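Local coordinates for probable quinone reductase Qor (NADPH:quinone reductase) (Zeta-crystallin homolog protein) (Mycobacterium tuberculosis, PDB 4RVU) that binds NADPH and probably passes its electrons to quinones, as a member of the zinc-free quinone oxidoreductase branch of the medium-chain dehydrogenase/reductase family, at residues A[7-12]-A[22-27]; A[36-41]-A[65-70]; A[234-239]-A[264-269]. All coordinates share one frame; numbering follows the deposited sequence.

Contact 1. Residues A[7-12]-A[22-27]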
# COMPACT_ATOMS: atom_id res chain seq x y z
N ALA A 7 11.34 4.37 39.16
CA ALA A 7 10.90 3.87 37.86
C ALA A 7 9.41 3.58 37.89
O ALA A 7 8.82 3.46 38.97
CB ALA A 7 11.68 2.61 37.47
N ILE A 8 8.82 3.47 36.71
CA ILE A 8 7.42 3.12 36.58
C ILE A 8 7.35 1.70 36.03
O ILE A 8 7.68 1.44 34.86
CB ILE A 8 6.66 4.10 35.66
CG1 ILE A 8 6.73 5.53 36.22
CG2 ILE A 8 5.20 3.68 35.50
CD1 ILE A 8 5.82 5.79 37.43
N GLU A 9 6.94 0.77 36.87
CA GLU A 9 6.97 -0.64 36.49
C GLU A 9 5.56 -1.17 36.32
O GLU A 9 4.64 -0.79 37.05
CB GLU A 9 7.71 -1.44 37.56
CG GLU A 9 7.72 -2.94 37.33
CD GLU A 9 8.27 -3.69 38.52
OE1 GLU A 9 7.62 -3.65 39.59
OE2 GLU A 9 9.35 -4.30 38.39
N VAL A 10 5.39 -2.05 35.33
CA VAL A 10 4.14 -2.75 35.11
C VAL A 10 4.33 -4.22 35.51
O VAL A 10 5.17 -4.91 34.94
CB VAL A 10 3.70 -2.62 33.65
CG1 VAL A 10 2.43 -3.42 33.38
CG2 VAL A 10 3.49 -1.15 33.30
N THR A 11 3.58 -4.65 36.52
CA THR A 11 3.66 -6.02 37.04
C THR A 11 2.53 -6.84 36.43
O THR A 11 2.66 -8.05 36.20
CB THR A 11 3.58 -6.01 38.58
OG1 THR A 11 4.84 -5.60 39.12
CG2 THR A 11 3.23 -7.38 39.14
N GLU A 12 1.42 -6.17 36.16
CA GLU A 12 0.31 -6.79 35.45
C GLU A 12 -0.22 -5.75 34.47
O GLU A 12 -0.20 -4.55 34.76
CB GLU A 12 -0.79 -7.23 36.42
CG GLU A 12 -1.93 -6.22 36.58
CD GLU A 12 -2.83 -6.52 37.77
OE1 GLU A 12 -2.36 -6.33 38.92
OE2 GLU A 12 -4.00 -6.93 37.56
N VAL A 22 7.96 2.88 41.54
CA VAL A 22 8.71 2.02 42.47
C VAL A 22 10.21 2.23 42.46
O VAL A 22 10.75 2.89 41.56
CB VAL A 22 8.48 0.53 42.15
CG1 VAL A 22 7.00 0.19 42.22
CG2 VAL A 22 9.05 0.18 40.78
N ASP A 23 10.89 1.65 43.45
CA ASP A 23 12.36 1.64 43.48
C ASP A 23 12.90 0.44 42.70
O ASP A 23 12.40 -0.68 42.83
CB ASP A 23 12.87 1.57 44.92
CG ASP A 23 12.76 2.89 45.66
OD1 ASP A 23 12.62 3.95 45.01
OD2 ASP A 23 12.83 2.87 46.91
N GLN A 24 13.92 0.69 41.88
CA GLN A 24 14.57 -0.36 41.10
C GLN A 24 16.06 -0.15 41.23
O GLN A 24 16.51 0.96 41.52
CB GLN A 24 14.18 -0.25 39.61
CG GLN A 24 12.70 -0.44 39.29
CD GLN A 24 12.33 -1.89 39.06
OE1 GLN A 24 11.85 -2.58 39.97
NE2 GLN A 24 12.54 -2.37 37.84
N PRO A 25 16.86 -1.21 41.02
CA PRO A 25 18.30 -0.96 40.92
C PRO A 25 18.58 -0.21 39.63
O PRO A 25 17.88 -0.40 38.64
CB PRO A 25 18.89 -2.37 40.84
CG PRO A 25 17.84 -3.27 41.43
CD PRO A 25 16.53 -2.65 41.04
N GLN A 26 19.60 0.65 39.65
CA GLN A 26 20.05 1.34 38.45
C GLN A 26 20.54 0.31 37.43
O GLN A 26 21.32 -0.58 37.78
CB GLN A 26 21.17 2.31 38.83
CG GLN A 26 21.88 2.99 37.68
CD GLN A 26 22.79 4.10 38.15
OE1 GLN A 26 22.38 4.94 38.96
NE2 GLN A 26 24.02 4.12 37.65
N PRO A 27 20.07 0.40 36.18
CA PRO A 27 20.45 -0.62 35.19
C PRO A 27 21.89 -0.46 34.75
O PRO A 27 22.49 0.60 34.92
CB PRO A 27 19.51 -0.34 34.01
CG PRO A 27 19.18 1.11 34.12
CD PRO A 27 19.22 1.46 35.59
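Ala-7 and Val-22 face each other as an antiparallel hydrogen-bonded pair, the one bridge that joins these segments of the hairpin formed by strands 5-10 and 20-24. Their backbones are tied in both directions. Val-22 N donates to Ala-7 O at 2.8 Å in a nearly straight bond, and Ala-7 N returns a bond to Val-22 O at 2.9 Å, more bent at the hydrogen. The short strand axes lie at 99° to one another, so the chains part quickly beyond this pair.

Apolar contact is small and made by aliphatic carbons that sit over the bridge. The methyl of Ala-7 meets CG of Gln-24, CB to CG 3.7 Å. On the same face, CG2 of Val-22 abuts the first carbon of the glutamate chain, Glu-9 CB, at 3.8 Å. That methyl lies between the backbone N and the carbonyl carbon of its own residue, which also brings it close to Ala-7 O.

The polar ends meet without bonding. Glu-9 reaches out as an extended chain, while Gln-24 folds at chi2 (-88°) and crosses it at about a right angle; the carboxylate and amide planes stand 72° apart. Their nearest atoms are two acceptors, Glu-9 OE2 and Gln-24 OE1, 3.4 Å apart, and Gln-24 NE2 lies farther from the same carboxylate oxygen at 3.8 Å.

Elsewhere, Val-62 of strand 61-62, on the far flank of strand 5-10, touches both Ala-7 and Gln-24. The hairpin is therefore joined here by its paired amides and a thin layer of methyl and methylene carbons, whereas the two facing acceptors of Glu-9 and Gln-24 give no bond and would, if anything, repel mildly.

Contact 2. Residues A[36-41]-A[65-70]; sequences IKAEAI and SEVCGT
Cys-68 O receives two backbone donors from the facing chain, Glu-39 N at 2.8 Å and Ala-40 N at 3.1 Å, and this double grip defines a classic beta bulge. The first donor lies in the carbonyl plane; the second is tilted 18° from it. Cys-68 N completes the set with a nearly straight bond to Ala-40 O. Before the bulge, Lys-37 and Thr-70 form an antiparallel hydrogen-bonded pair through both their N and O atoms, and the extra residue shifts the register by one between Ala-38 and Ala-40. Gly-69, paired with Ala-38, lies against this corner, its CA 3.1 Å from Lys-37 O in a CA-H...O contact.

Apolar contacts gather around Val-67. With CG1 between the backbone N and the carbonyl carbon (chi1 63°), CG2 stands anti to the N and packs on Ala-38 CB at 3.7 Å. CG1 meets Ile-36 CD1 at 4.0 Å as the two side chains slide past each other in opposite directions. Ile-36 CG2 settles against the backbone of Gly-69, and Ile-41 CG2 rests on Glu-66 O.

Two polar side chains, Glu-39 and Thr-70, meet at one end. Glu-39, extended beyond CG, crosses Thr-70 at about a right angle, with OE2 3.4 Å from the threonine CG2. One water joins the pair, donating to Glu-39 OE2 and hydrogen-bonded to Thr-70 OG1 at 2.7 Å. The other carboxylate oxygen, Glu-39 OE1, bonds to Ser-120. At the other end the buried Glu-66 is held by Lys-129 (a salt bridge), Asn-44 and the amide of Leu-128.

Strand 33-38 thus bends into strand 40-42 while both stay paired with strand 67-74, an arrangement that belongs to the curled beta-sheet of the GroES-like domain of medium-chain dehydrogenases.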
# COMPACT_ATOMS: atom_id res chain seq x y z
N ILE A 36 21.71 6.09 30.14
CA ILE A 36 21.30 7.48 30.06
C ILE A 36 20.70 7.91 31.39
O ILE A 36 19.82 7.23 31.92
CB ILE A 36 20.27 7.68 28.92
CG1 ILE A 36 20.92 7.34 27.57
CG2 ILE A 36 19.71 9.11 28.91
CD1 ILE A 36 19.97 7.33 26.39
N LYS A 37 21.18 9.02 31.95
CA LYS A 37 20.49 9.61 33.09
C LYS A 37 19.43 10.57 32.55
O LYS A 37 19.75 11.60 31.95
CB LYS A 37 21.46 10.35 34.02
CG LYS A 37 20.74 10.96 35.24
CD LYS A 37 21.66 11.60 36.26
CE LYS A 37 20.83 12.06 37.46
NZ LYS A 37 21.59 12.94 38.39
N ALA A 38 18.16 10.23 32.77
CA ALA A 38 17.04 10.98 32.20
C ALA A 38 16.93 12.44 32.65
O ALA A 38 17.07 12.75 33.85
CB ALA A 38 15.74 10.26 32.47
N GLU A 39 16.68 13.32 31.69
CA GLU A 39 16.31 14.71 31.98
C GLU A 39 14.86 14.98 31.60
O GLU A 39 14.18 15.78 32.24
CB GLU A 39 17.27 15.68 31.27
CG GLU A 39 18.67 15.61 31.85
CD GLU A 39 19.66 16.53 31.17
OE1 GLU A 39 19.30 17.22 30.20
OE2 GLU A 39 20.82 16.55 31.63
N ALA A 40 14.40 14.32 30.54
CA ALA A 40 13.01 14.41 30.12
C ALA A 40 12.63 13.11 29.43
O ALA A 40 13.42 12.54 28.68
CB ALA A 40 12.79 15.60 29.20
N ILE A 41 11.41 12.64 29.67
CA ILE A 41 10.99 11.33 29.18
C ILE A 41 9.77 11.50 28.30
O ILE A 41 8.79 12.11 28.71
CB ILE A 41 10.67 10.41 30.38
CG1 ILE A 41 11.94 10.19 31.20
CG2 ILE A 41 10.10 9.07 29.92
CD1 ILE A 41 11.65 9.81 32.64
N SER A 65 9.90 4.11 25.75
CA SER A 65 11.08 3.99 24.90
C SER A 65 11.74 5.31 24.51
O SER A 65 12.78 5.30 23.85
CB SER A 65 10.77 3.16 23.64
OG SER A 65 10.00 3.89 22.70
N GLU A 66 11.16 6.43 24.90
CA GLU A 66 11.71 7.73 24.50
C GLU A 66 12.29 8.47 25.69
O GLU A 66 11.62 8.68 26.70
CB GLU A 66 10.64 8.58 23.79
CG GLU A 66 11.16 9.89 23.20
CD GLU A 66 10.11 10.67 22.39
OE1 GLU A 66 8.89 10.52 22.66
OE2 GLU A 66 10.50 11.44 21.49
N VAL A 67 13.57 8.86 25.59
CA VAL A 67 14.24 9.56 26.68
C VAL A 67 15.28 10.53 26.14
O VAL A 67 15.92 10.25 25.13
CB VAL A 67 14.93 8.59 27.67
CG1 VAL A 67 16.03 7.80 26.96
CG2 VAL A 67 15.51 9.32 28.89
N CYS A 68 15.41 11.67 26.79
CA CYS A 68 16.56 12.54 26.56
C CYS A 68 17.27 12.72 27.89
O CYS A 68 16.63 12.93 28.92
CB CYS A 68 16.11 13.91 26.03
SG CYS A 68 17.47 15.09 25.90
N GLY A 69 18.59 12.59 27.89
CA GLY A 69 19.36 12.84 29.09
C GLY A 69 20.85 12.75 28.83
O GLY A 69 21.27 12.80 27.68
N THR A 70 21.65 12.60 29.88
CA THR A 70 23.09 12.58 29.71
C THR A 70 23.64 11.17 29.77
O THR A 70 23.13 10.33 30.51
CB THR A 70 23.81 13.48 30.75
OG1 THR A 70 23.31 13.17 32.06
CG2 THR A 70 23.55 14.94 30.45
O HOH W 1 21.60 14.70 33.47

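Contact 3. Residues A[234-239]-A[264-269]; sequences ASLAVR and GSVYLT
Leu-236 lays its CD1 methyl against the branch of Val-266, 4.1 Å from CB and about as close to CG1, at the edge of the Rossmann-type nucleotide-binding domain. Leu-242 of strand 240-244 and Leu-233 of helix 229-234 touch Leu-236 and Val-266 respectively, so the pair belongs to the apolar filling between sheet and helix.

Beside it, the turn at 238-239 is fastened to the chain just after helix 258-262. Arg-239 N donates to Gly-264 O at 2.8 Å, and Val-238 CG1 approaches the same oxygen at 3.6 Å. Gly-264 leaves the helical conformation with positive phi (126°), and its bare CA lies against the turn. Arg-239 CA adds a CA-H...O contact to Ser-265 O, 3.4 Å long and fairly straight.

Strand 267-269 pairs antiparallel with a strand of the second subunit, continuing the sheet across the dimer. Ser-265 OG bonds to His-275 of that subunit, and Tyr-267 OH to its Val-140 O. The tyrosine hydroxyl also accepts from two waters that in turn accept from Arg-239 NE and NH2; a bend at chi3 (58°) helps set the guanidinium there. Farther from the hydroxyl, Arg-239 O meets the ring edge in its plane, 3.6 Å from both Tyr-267 CE1 and CD1.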
# COMPACT_ATOMS: atom_id res chain seq x y z
N ALA A 234 -12.30 6.75 2.00
CA ALA A 234 -13.22 7.43 1.08
C ALA A 234 -12.75 8.80 0.59
O ALA A 234 -13.34 9.37 -0.34
CB ALA A 234 -14.61 7.54 1.71
N SER A 235 -11.73 9.36 1.24
CA SER A 235 -11.26 10.70 0.90
C SER A 235 -10.10 10.77 -0.09
O SER A 235 -9.66 11.87 -0.44
CB SER A 235 -10.88 11.46 2.18
OG SER A 235 -11.96 11.46 3.09
N LEU A 236 -9.62 9.62 -0.55
CA LEU A 236 -8.39 9.57 -1.35
C LEU A 236 -8.52 9.89 -2.83
O LEU A 236 -9.51 9.55 -3.48
CB LEU A 236 -7.75 8.20 -1.23
CG LEU A 236 -7.02 7.95 0.09
CD1 LEU A 236 -6.86 6.46 0.31
CD2 LEU A 236 -5.66 8.64 0.06
N ALA A 237 -7.49 10.53 -3.37
CA ALA A 237 -7.38 10.72 -4.81
C ALA A 237 -7.09 9.36 -5.43
O ALA A 237 -6.66 8.43 -4.74
CB ALA A 237 -6.29 11.70 -5.14
N VAL A 238 -7.31 9.25 -6.74
CA VAL A 238 -7.01 8.00 -7.45
C VAL A 238 -5.54 7.63 -7.25
O VAL A 238 -4.65 8.47 -7.42
CB VAL A 238 -7.33 8.12 -8.97
CG1 VAL A 238 -6.84 6.88 -9.74
CG2 VAL A 238 -8.82 8.32 -9.17
N ARG A 239 -5.31 6.37 -6.87
CA ARG A 239 -3.97 5.83 -6.64
C ARG A 239 -3.26 6.49 -5.45
O ARG A 239 -2.03 6.44 -5.35
CB ARG A 239 -3.12 5.91 -7.91
CG ARG A 239 -3.60 4.94 -9.02
CD ARG A 239 -2.91 5.24 -10.35
NE ARG A 239 -1.45 5.15 -10.23
CZ ARG A 239 -0.59 5.62 -11.13
NH1 ARG A 239 -1.03 6.20 -12.24
NH2 ARG A 239 0.71 5.49 -10.93
N GLY A 264 -10.37 3.76 -5.54
CA GLY A 264 -9.52 4.38 -6.55
C GLY A 264 -8.18 3.70 -6.82
O GLY A 264 -7.20 4.37 -7.18
N SER A 265 -8.14 2.37 -6.72
CA SER A 265 -6.88 1.61 -6.85
C SER A 265 -5.82 2.23 -5.95
O SER A 265 -4.71 2.57 -6.39
CB SER A 265 -6.40 1.56 -8.30
OG SER A 265 -7.30 0.84 -9.12
N VAL A 266 -6.17 2.37 -4.68
CA VAL A 266 -5.30 3.07 -3.75
C VAL A 266 -4.35 2.10 -3.08
O VAL A 266 -4.48 0.88 -3.23
CB VAL A 266 -6.13 3.81 -2.69
CG1 VAL A 266 -7.17 4.69 -3.37
CG2 VAL A 266 -6.79 2.81 -1.76
N TYR A 267 -3.40 2.65 -2.34
CA TYR A 267 -2.47 1.84 -1.56
C TYR A 267 -2.87 1.95 -0.11
O TYR A 267 -3.20 3.05 0.36
CB TYR A 267 -1.06 2.40 -1.66
CG TYR A 267 -0.44 2.40 -3.02
CD1 TYR A 267 -0.69 3.44 -3.91
CD2 TYR A 267 0.42 1.39 -3.42
CE1 TYR A 267 -0.11 3.46 -5.16
CE2 TYR A 267 1.01 1.40 -4.68
CZ TYR A 267 0.74 2.45 -5.53
OH TYR A 267 1.32 2.48 -6.78
N LEU A 268 -2.79 0.83 0.60
CA LEU A 268 -2.92 0.83 2.06
C LEU A 268 -1.61 0.36 2.66
O LEU A 268 -1.04 -0.65 2.25
CB LEU A 268 -4.08 -0.07 2.51
CG LEU A 268 -4.29 -0.27 4.01
CD1 LEU A 268 -4.71 1.05 4.70
CD2 LEU A 268 -5.31 -1.36 4.28
N THR A 269 -1.09 1.10 3.64
CA THR A 269 0.10 0.62 4.31
C THR A 269 -0.03 0.87 5.80
O THR A 269 -0.64 1.86 6.21
CB THR A 269 1.38 1.29 3.76
OG1 THR A 269 2.53 0.77 4.45
CG2 THR A 269 1.31 2.81 3.95
O HOH W 2 -0.65 2.91 -8.62
O HOH W 3 1.57 5.29 -8.09

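In the fold
Contacts 1 and 2 lie on the same side of the chain's centre, about 16 Å apart between centres, and strands 20-24 and 33-38 follow each other in sequence; contact 3 lies on the opposite side, its centre about 45 and 39 Å from theirs. Contact 2 is buried and the richest in backbone bonds, whereas contact 1 is only partly buried and rests on one bridge. Contact 3, also buried, has a single direct hydrogen bond between its segments and owes part of its setting to the second subunit, which does not touch the other two. None of the three shares a strand. Contact 2 lies close to the cofactor, the Glu-66 side chain about 7 Å from bound NADPH.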